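Local structure of uncharacterized protein (Legionella longbeachae NSW150, 4JZA) at residues A[103-112]-A[670-681]. The protein probably removes the 3-phosphate from phosphoinositide lipids, a phosphatase activity consistent with a role in the lipid metabolism of infected host cells. Sequence-based numbering, arbitrary orientation.
Sequences ERFTAKLIEL and YLLPEKKLLCRL
Two carboxylates of segment 103-112, part of helix 95-116, those of Glu103 and Glu111, each take one hydrogen bond from segment 670-681, and apolar contacts fill the length between and beyond them. Tyr670 OH donates to Glu103 OE1 over 2.8 Å, reaching that oxygen on its anti side, with ring and carboxylate planes 75° apart. The other oxygen, OE2, is held by His99 one helical turn earlier, which should limit rotation of the group. Further along, Leu672 N donates to Glu111 OE2 at 2.7 Å, on the syn side but 29° out of the carboxylate plane.

Among the apolar contacts, the Tyr670 ring lies with one face over the helix backbone at Glu103 and Arg104. Arg104 CG comes within 3.4 Å of Tyr670 CE1, while its guanidinium turns to a salt bridge with Glu101. Ala107 CB meets Tyr670 CB at 3.5 Å, and Leu671 CD2 rests on Glu111 CB. The short axes of 103-112 and 676-681 run 87° apart; there Leu677 CD2 packs against Glu111 CG and Leu681 CD1 touches Leu112 CD1 at 3.5 Å.

The chemistry implies structural packing: polar fastening of lead-in 670-672, then a mainly apolar junction joining helix 95-116 to the start of helix 676-702, which also packs on helix 748-761.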
loop_
_atom_site.group_PDB
_atom_site.type_symbol
_atom_site.label_atom_id
_atom_site.label_comp_id
_atom_site.label_asym_id
_atom_site.label_seq_id
_atom_site.Cartn_x
_atom_site.Cartn_y
_atom_site.Cartn_z
ATOM N N GLU A 103 8.062 -4.359 14.963
ATOM C CA GLU A 103 7.136 -3.275 15.378
ATOM C C GLU A 103 7.967 -2.078 15.879
ATOM O O GLU A 103 7.671 -0.918 15.574
ATOM C CB GLU A 103 6.171 -3.739 16.448
ATOM C CG GLU A 103 5.042 -4.679 16.013
ATOM C CD GLU A 103 4.287 -5.386 17.185
ATOM O OE1 GLU A 103 4.347 -4.900 18.314
ATOM O OE2 GLU A 103 3.601 -6.419 17.009
ATOM N N ARG A 104 9.051 -2.373 16.599
ATOM C CA ARG A 104 9.874 -1.330 17.167
ATOM C C ARG A 104 10.578 -0.518 16.099
ATOM O O ARG A 104 10.639 0.683 16.202
ATOM C CB ARG A 104 10.956 -1.924 18.065
ATOM C CG ARG A 104 10.526 -2.278 19.487
ATOM C CD ARG A 104 11.735 -2.590 20.382
ATOM N NE ARG A 104 11.306 -2.984 21.738
ATOM C CZ ARG A 104 11.364 -4.218 22.245
ATOM N NH1 ARG A 104 11.846 -5.231 21.525
ATOM N NH2 ARG A 104 10.943 -4.436 23.490
ATOM N N PHE A 105 11.152 -1.198 15.114
ATOM C CA PHE A 105 11.900 -0.558 14.037
ATOM C C PHE A 105 10.962 0.296 13.187
ATOM O O PHE A 105 11.283 1.435 12.808
ATOM C CB PHE A 105 12.642 -1.613 13.196
ATOM C CG PHE A 105 13.168 -1.091 11.895
ATOM C CD1 PHE A 105 14.419 -0.514 11.823
ATOM C CD2 PHE A 105 12.395 -1.170 10.726
ATOM C CE1 PHE A 105 14.891 -0.017 10.619
ATOM C CE2 PHE A 105 12.847 -0.660 9.521
ATOM C CZ PHE A 105 14.095 -0.069 9.472
ATOM N N THR A 106 9.781 -0.230 12.939
ATOM C CA THR A 106 8.855 0.473 12.089
ATOM C C THR A 106 8.392 1.779 12.796
ATOM O O THR A 106 8.379 2.862 12.212
ATOM C CB THR A 106 7.680 -0.480 11.689
ATOM O OG1 THR A 106 8.192 -1.716 11.134
ATOM C CG2 THR A 106 6.801 0.181 10.665
ATOM N N ALA A 107 8.025 1.667 14.070
ATOM C CA ALA A 107 7.592 2.842 14.865
ATOM C C ALA A 107 8.644 3.931 14.892
ATOM O O ALA A 107 8.304 5.089 14.842
ATOM C CB ALA A 107 7.274 2.440 16.284
ATOM N N LYS A 108 9.925 3.547 14.974
ATOM C CA LYS A 108 10.989 4.507 14.858
ATOM C C LYS A 108 10.940 5.272 13.566
ATOM O O LYS A 108 11.130 6.452 13.600
ATOM C CB LYS A 108 12.341 3.863 15.007
ATOM C CG LYS A 108 12.695 3.609 16.461
ATOM C CD LYS A 108 14.125 3.107 16.514
ATOM C CE LYS A 108 14.533 2.630 17.893
ATOM N NZ LYS A 108 15.565 1.553 17.786
ATOM N N LEU A 109 10.684 4.623 12.439
ATOM C CA LEU A 109 10.644 5.327 11.157
ATOM C C LEU A 109 9.455 6.228 11.054
ATOM O O LEU A 109 9.567 7.343 10.543
ATOM C CB LEU A 109 10.593 4.382 9.968
ATOM C CG LEU A 109 11.733 3.377 9.799
ATOM C CD1 LEU A 109 11.610 2.767 8.425
ATOM C CD2 LEU A 109 13.118 3.931 9.931
ATOM N N ILE A 110 8.310 5.728 11.497
ATOM C CA ILE A 110 7.052 6.469 11.388
ATOM C C ILE A 110 7.177 7.780 12.159
ATOM O O ILE A 110 6.694 8.830 11.740
ATOM C CB ILE A 110 5.916 5.573 11.931
ATOM C CG1 ILE A 110 5.629 4.499 10.926
ATOM C CG2 ILE A 110 4.610 6.308 12.199
ATOM C CD1 ILE A 110 5.124 3.269 11.629
ATOM N N GLU A 111 7.845 7.701 13.301
ATOM C CA GLU A 111 7.899 8.813 14.213
ATOM C C GLU A 111 8.871 9.866 13.616
ATOM O O GLU A 111 8.582 11.064 13.589
ATOM C CB GLU A 111 8.206 8.275 15.633
ATOM C CG GLU A 111 9.352 8.888 16.392
ATOM C CD GLU A 111 9.612 8.270 17.787
ATOM O OE1 GLU A 111 10.247 7.156 17.873
ATOM O OE2 GLU A 111 9.245 8.980 18.794
ATOM N N LEU A 112 10.005 9.394 13.109
ATOM C CA LEU A 112 10.945 10.235 12.395
ATOM C C LEU A 112 10.298 10.930 11.202
ATOM O O LEU A 112 10.547 12.095 10.946
ATOM C CB LEU A 112 12.117 9.394 11.935
ATOM C CG LEU A 112 13.128 10.160 11.145
ATOM C CD1 LEU A 112 13.591 11.292 12.036
ATOM C CD2 LEU A 112 14.298 9.310 10.802
ATOM N N TYR A 670 4.889 2.763 21.528
ATOM C CA TYR A 670 6.292 2.768 21.019
ATOM C C TYR A 670 6.916 4.160 20.861
ATOM O O TYR A 670 8.119 4.322 21.016
ATOM C CB TYR A 670 6.447 2.041 19.650
ATOM C CG TYR A 670 6.397 0.526 19.720
ATOM C CD1 TYR A 670 7.431 -0.199 20.334
ATOM C CD2 TYR A 670 5.326 -0.181 19.168
ATOM C CE1 TYR A 670 7.374 -1.581 20.426
ATOM C CE2 TYR A 670 5.275 -1.552 19.233
ATOM C CZ TYR A 670 6.294 -2.249 19.866
ATOM O OH TYR A 670 6.248 -3.619 19.955
ATOM N N LEU A 671 6.115 5.146 20.495
ATOM C CA LEU A 671 6.641 6.494 20.204
ATOM C C LEU A 671 7.417 7.097 21.401
ATOM O O LEU A 671 7.078 6.860 22.567
ATOM C CB LEU A 671 5.490 7.400 19.768
ATOM C CG LEU A 671 4.653 6.815 18.604
ATOM C CD1 LEU A 671 3.404 7.652 18.350
ATOM C CD2 LEU A 671 5.501 6.717 17.348
ATOM N N LEU A 672 8.504 7.809 21.105
ATOM C CA LEU A 672 9.278 8.496 22.132
ATOM C C LEU A 672 8.483 9.731 22.578
ATOM O O LEU A 672 7.736 10.295 21.769
ATOM C CB LEU A 672 10.665 8.913 21.598
ATOM C CG LEU A 672 11.693 7.791 21.390
ATOM C CD1 LEU A 672 12.605 8.090 20.209
ATOM C CD2 LEU A 672 12.528 7.507 22.627
ATOM N N PRO A 673 8.640 10.158 23.854
ATOM C CA PRO A 673 7.978 11.359 24.458
ATOM C C PRO A 673 8.101 12.743 23.723
ATOM O O PRO A 673 8.819 12.846 22.722
ATOM C CB PRO A 673 8.645 11.444 25.858
ATOM C CG PRO A 673 9.188 10.079 26.153
ATOM C CD PRO A 673 9.556 9.495 24.820
ATOM N N GLU A 674 7.501 13.801 24.292
ATOM C CA GLU A 674 7.196 15.086 23.569
ATOM C C GLU A 674 8.266 15.574 22.577
ATOM O O GLU A 674 7.974 15.655 21.378
ATOM C CB GLU A 674 6.792 16.258 24.513
ATOM C CG GLU A 674 5.809 15.865 25.616
ATOM C CD GLU A 674 4.942 17.008 26.148
ATOM O OE1 GLU A 674 4.246 17.692 25.384
ATOM O OE2 GLU A 674 4.906 17.211 27.370
ATOM N N LYS A 675 9.483 15.876 23.032
ATOM C CA LYS A 675 10.482 16.337 22.093
ATOM C C LYS A 675 11.722 15.473 22.054
ATOM O O LYS A 675 12.742 15.867 21.538
ATOM C CB LYS A 675 10.860 17.731 22.482
ATOM C CG LYS A 675 9.755 18.736 22.255
ATOM C CD LYS A 675 9.709 19.244 20.824
ATOM C CE LYS A 675 9.088 20.649 20.804
ATOM N NZ LYS A 675 8.938 21.248 19.439
ATOM N N LYS A 676 11.644 14.281 22.590
ATOM C CA LYS A 676 12.844 13.540 22.891
ATOM C C LYS A 676 13.654 13.183 21.656
ATOM O O LYS A 676 14.881 13.106 21.726
ATOM C CB LYS A 676 12.476 12.286 23.675
ATOM C CG LYS A 676 13.630 11.298 23.886
ATOM C CD LYS A 676 13.492 10.505 25.189
ATOM C CE LYS A 676 14.783 9.784 25.553
ATOM N NZ LYS A 676 14.529 8.938 26.749
ATOM N N LEU A 677 12.969 12.937 20.550
ATOM C CA LEU A 677 13.588 12.449 19.323
ATOM C C LEU A 677 14.346 13.575 18.623
ATOM O O LEU A 677 15.500 13.396 18.186
ATOM C CB LEU A 677 12.519 11.826 18.369
ATOM C CG LEU A 677 12.987 11.402 16.958
ATOM C CD1 LEU A 677 13.976 10.224 16.955
ATOM C CD2 LEU A 677 11.809 11.118 16.055
ATOM N N LEU A 678 13.675 14.722 18.513
ATOM C CA LEU A 678 14.252 15.953 17.977
ATOM C C LEU A 678 15.534 16.330 18.701
ATOM O O LEU A 678 16.491 16.694 18.061
ATOM C CB LEU A 678 13.254 17.095 18.098
ATOM C CG LEU A 678 13.762 18.459 17.617
ATOM C CD1 LEU A 678 14.040 18.504 16.151
ATOM C CD2 LEU A 678 12.795 19.566 17.931
ATOM N N CYS A 679 15.531 16.239 20.028
ATOM C CA CYS A 679 16.701 16.493 20.821
ATOM C C CYS A 679 17.785 15.439 20.577
ATOM O O CYS A 679 18.950 15.769 20.493
ATOM C CB CYS A 679 16.376 16.512 22.310
ATOM S SG CYS A 679 15.236 17.823 22.854
ATOM N N ARG A 680 17.410 14.175 20.511
ATOM C CA ARG A 680 18.371 13.089 20.295
ATOM C C ARG A 680 19.133 13.305 18.995
ATOM O O ARG A 680 20.364 13.157 18.971
ATOM C CB ARG A 680 17.663 11.752 20.243
ATOM C CG ARG A 680 18.513 10.645 19.643
ATOM C CD ARG A 680 17.932 9.288 19.912
ATOM N NE ARG A 680 18.122 8.965 21.318
ATOM C CZ ARG A 680 17.233 8.311 22.055
ATOM N NH1 ARG A 680 16.053 7.947 21.542
ATOM N NH2 ARG A 680 17.502 8.071 23.326
ATOM N N LEU A 681 18.388 13.688 17.956
ATOM C CA LEU A 681 18.923 13.880 16.631
ATOM C C LEU A 681 19.654 15.196 16.494
ATOM O O LEU A 681 20.615 15.289 15.728
ATOM C CB LEU A 681 17.787 13.834 15.586
ATOM C CG LEU A 681 17.096 12.482 15.315
ATOM C CD1 LEU A 681 16.062 12.571 14.188
ATOM C CD2 LEU A 681 18.124 11.404 15.002
#